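Local coordinates for VWFA domain-containing protein (PDB 3RAG), which is of unknown function but contains a von Willebrand factor A-type domain and binds a sodium ion, probably at a metal-dependent adhesion site like that of many such domains, at residues I13-D18 with V41-I46. Numbering follows the deposited sequence.
With NA (sodium ion), chain C.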
ATOM      1  N   ILE A  13       1.611  -0.134   2.613  1.00 24.23           N
ATOM      2  CA  ILE A  13       2.595   0.245   1.609  1.00 24.82           C
ATOM      3  C   ILE A  13       2.098  -0.368   0.310  1.00 26.89           C
ATOM      4  O   ILE A  13       1.831  -1.570   0.253  1.00 25.25           O
ATOM      5  CB  ILE A  13       3.982  -0.353   1.939  1.00 25.19           C
ATOM      6  CG1 ILE A  13       4.521   0.217   3.270  1.00 25.90           C
ATOM      7  CG2 ILE A  13       4.955  -0.125   0.763  1.00 26.73           C
ATOM      8  CD1 ILE A  13       5.774  -0.526   3.821  1.00 25.72           C
ATOM      9  N   LEU A  14       1.952   0.447  -0.732  1.00 23.42           N
ATOM     10  CA  LEU A  14       1.490  -0.076  -2.015  1.00 23.36           C
ATOM     11  C   LEU A  14       2.631   0.051  -3.018  1.00 24.07           C
ATOM     12  O   LEU A  14       3.035   1.150  -3.376  1.00 24.91           O
ATOM     13  CB  LEU A  14       0.272   0.726  -2.508  1.00 24.09           C
ATOM     14  CG  LEU A  14      -0.128   0.416  -3.954  1.00 24.85           C
ATOM     15  CD1 LEU A  14      -0.602  -1.035  -4.071  1.00 24.45           C
ATOM     16  CD2 LEU A  14      -1.237   1.375  -4.409  1.00 27.76           C
ATOM     17  N   VAL A  15       3.158  -1.076  -3.481  1.00 23.39           N
ATOM     18  CA  VAL A  15       4.260  -1.037  -4.432  1.00 22.61           C
ATOM     19  C   VAL A  15       3.679  -1.213  -5.833  1.00 21.76           C
ATOM     20  O   VAL A  15       2.932  -2.162  -6.068  1.00 24.26           O
ATOM     21  CB  VAL A  15       5.236  -2.189  -4.165  1.00 26.45           C
ATOM     22  CG1 VAL A  15       6.377  -2.164  -5.197  1.00 27.21           C
ATOM     23  CG2 VAL A  15       5.785  -2.083  -2.718  1.00 26.04           C
ATOM     24  N   ILE A  16       4.045  -0.325  -6.753  1.00 23.53           N
ATOM     25  CA  ILE A  16       3.621  -0.431  -8.150  1.00 24.28           C
ATOM     26  C   ILE A  16       4.875  -0.593  -9.006  1.00 24.15           C
ATOM     27  O   ILE A  16       5.767   0.279  -8.994  1.00 23.79           O
ATOM     28  CB  ILE A  16       2.789   0.796  -8.591  1.00 25.65           C
ATOM     29  CG1 ILE A  16       1.548   0.927  -7.682  1.00 23.80           C
ATOM     30  CG2 ILE A  16       2.397   0.648 -10.061  1.00 25.59           C
ATOM     31  CD1 ILE A  16       0.661   2.155  -7.966  1.00 26.52           C
ATOM     32  N   THR A  17       4.966  -1.691  -9.750  1.00 22.24           N
ATOM     33  CA  THR A  17       6.261  -2.068 -10.300  1.00 23.62           C
ATOM     34  C   THR A  17       6.100  -2.825 -11.610  1.00 26.68           C
ATOM     35  O   THR A  17       5.045  -3.420 -11.855  1.00 27.21           O
ATOM     36  CB  THR A  17       7.034  -2.940  -9.238  1.00 24.84           C
ATOM     37  OG1 THR A  17       8.354  -3.230  -9.691  1.00 26.37           O
ATOM     38  CG2 THR A  17       6.291  -4.295  -8.984  1.00 23.16           C
ATOM     39  N   ASP A  18       7.128  -2.810 -12.454  1.00 24.59           N
ATOM     40  CA  ASP A  18       7.078  -3.631 -13.676  1.00 25.72           C
ATOM     41  C   ASP A  18       8.088  -4.776 -13.710  1.00 28.98           C
ATOM     42  O   ASP A  18       8.456  -5.266 -14.789  1.00 27.10           O
ATOM     43  CB  ASP A  18       7.122  -2.783 -14.967  1.00 25.45           C
ATOM     44  CG  ASP A  18       8.486  -2.185 -15.232  1.00 30.46           C
ATOM     45  OD1 ASP A  18       9.311  -2.174 -14.299  1.00 26.98           O
ATOM     46  OD2 ASP A  18       8.721  -1.680 -16.351  1.00 29.15           O
ATOM     47  N   VAL A  41       1.592  -4.862   3.135  1.00 26.68           N
ATOM     48  CA  VAL A  41       2.262  -4.475   1.889  1.00 25.61           C
ATOM     49  C   VAL A  41       1.524  -5.133   0.732  1.00 26.60           C
ATOM     50  O   VAL A  41       1.396  -6.366   0.690  1.00 27.46           O
ATOM     51  CB  VAL A  41       3.752  -4.915   1.863  1.00 28.63           C
ATOM     52  CG1 VAL A  41       4.465  -4.394   0.598  1.00 25.60           C
ATOM     53  CG2 VAL A  41       4.473  -4.415   3.117  1.00 24.34           C
ATOM     54  N   ASN A  42       1.019  -4.303  -0.180  1.00 24.40           N
ATOM     55  CA  ASN A  42       0.325  -4.757  -1.389  1.00 23.59           C
ATOM     56  C   ASN A  42       1.207  -4.481  -2.607  1.00 23.81           C
ATOM     57  O   ASN A  42       2.013  -3.534  -2.595  1.00 24.51           O
ATOM     58  CB  ASN A  42      -0.981  -3.973  -1.567  1.00 25.08           C
ATOM     59  CG  ASN A  42      -2.022  -4.298  -0.499  1.00 27.16           C
ATOM     60  OD1 ASN A  42      -2.772  -3.416  -0.027  1.00 31.74           O
ATOM     61  ND2 ASN A  42      -2.072  -5.534  -0.119  1.00 22.73           N
ATOM     62  N   VAL A  43       1.107  -5.313  -3.637  1.00 26.50           N
ATOM     63  CA  VAL A  43       1.942  -5.114  -4.827  1.00 24.02           C
ATOM     64  C   VAL A  43       1.087  -5.204  -6.085  1.00 23.60           C
ATOM     65  O   VAL A  43       0.337  -6.171  -6.277  1.00 25.33           O
ATOM     66  CB  VAL A  43       3.045  -6.184  -4.932  1.00 25.17           C
ATOM     67  CG1 VAL A  43       3.993  -5.856  -6.126  1.00 23.28           C
ATOM     68  CG2 VAL A  43       3.831  -6.295  -3.605  1.00 23.66           C
ATOM     69  N   ILE A  44       1.225  -4.201  -6.938  1.00 23.46           N
ATOM     70  CA  ILE A  44       0.662  -4.277  -8.280  1.00 23.88           C
ATOM     71  C   ILE A  44       1.796  -4.456  -9.276  1.00 25.16           C
ATOM     72  O   ILE A  44       2.700  -3.608  -9.378  1.00 26.33           O
ATOM     73  CB  ILE A  44      -0.126  -3.000  -8.636  1.00 29.38           C
ATOM     74  CG1 ILE A  44      -1.377  -2.896  -7.754  1.00 28.85           C
ATOM     75  CG2 ILE A  44      -0.471  -2.980 -10.131  1.00 25.93           C
ATOM     76  CD1 ILE A  44      -2.162  -1.562  -7.908  1.00 29.32           C
ATOM     77  N   GLY A  45       1.749  -5.561 -10.018  1.00 24.12           N
ATOM     78  CA  GLY A  45       2.703  -5.792 -11.103  1.00 24.49           C
ATOM     79  C   GLY A  45       2.023  -5.351 -12.401  1.00 29.47           C
ATOM     80  O   GLY A  45       0.822  -5.523 -12.565  1.00 30.10           O
ATOM     81  N   ILE A  46       2.784  -4.768 -13.316  1.00 30.59           N
ATOM     82  CA  ILE A  46       2.198  -4.234 -14.539  1.00 26.21           C
ATOM     83  C   ILE A  46       2.505  -5.130 -15.730  1.00 27.78           C
ATOM     84  O   ILE A  46       3.662  -5.482 -15.982  1.00 32.94           O
ATOM     85  CB  ILE A  46       2.732  -2.801 -14.833  1.00 30.70           C
ATOM     86  CG1 ILE A  46       2.491  -1.862 -13.637  1.00 30.05           C
ATOM     87  CG2 ILE A  46       2.061  -2.248 -16.093  1.00 28.62           C
ATOM     88  CD1 ILE A  46       3.205  -0.490 -13.794  1.00 28.31           C
TER
HETATM   89 NA    NA C 240      11.716  -2.492 -14.453  1.00 39.27          NA
HETATM   90  O   HOH W   1      11.388  -3.031 -12.032  1.00 36.60           O
HETATM   91  O   HOH W   2      13.285  -4.870 -14.605  1.00 65.90           O
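Strands 10-17 and 40-46, joined through helix 27-36, form a parallel beta-alpha-beta unit of the vWA-type sheet, and Ile13 pairs with Val41 where the two segments begin. The two strands run in the same direction, in register, and five parallel bridges run from this pair to Thr17 with Gly45. Val15 is gripped from both ends: its N donates to Asn42 O at 2.9 Å (N-H...O angle 176°), and its O receives Ile44 N at 2.8 Å. Thr17 N reaches Ile44 O at 3.0 Å. The last rung, Ile46 N to Thr17 O, is bent to 134° and weak, consistent with less regular pairing as strand 10-17 ends.

Ile13, Val15, Thr17, Val41 and Val43 line one face, where helices 214-232 and 58-66 pack. There Thr17 turns its methyl CG2 obliquely onto Val43 CG1 at 4.0 Å; chi1 of -175° sets OG1 anti to the backbone N and CG2 between N and the carbonyl carbon, so that the methyl meets Val43 and the hydroxyl hydrogen-bonds Asp142. Leu14, Ile16, Asn42 and Ile44 line the opposite face, and Leu14 CD1 touches Asn42 CB at 3.9 Å. Farther along, Ile46 CD1 meets Ile16 CG2 at 4.0 Å.

Just beyond the strand, Asp18 binds the sodium ion through OD1 at 2.4 Å, beside Ser144, Ser146 and two waters, while OD2 forms a salt bridge with Lys150. The chemistry thus changes along the pair: backbone bonds and aliphatic contacts hold the buried strands together, whereas the carboxylate at the C-terminal end of strand 10-17 divides its oxygens between two cations, which probably helps fix its orientation.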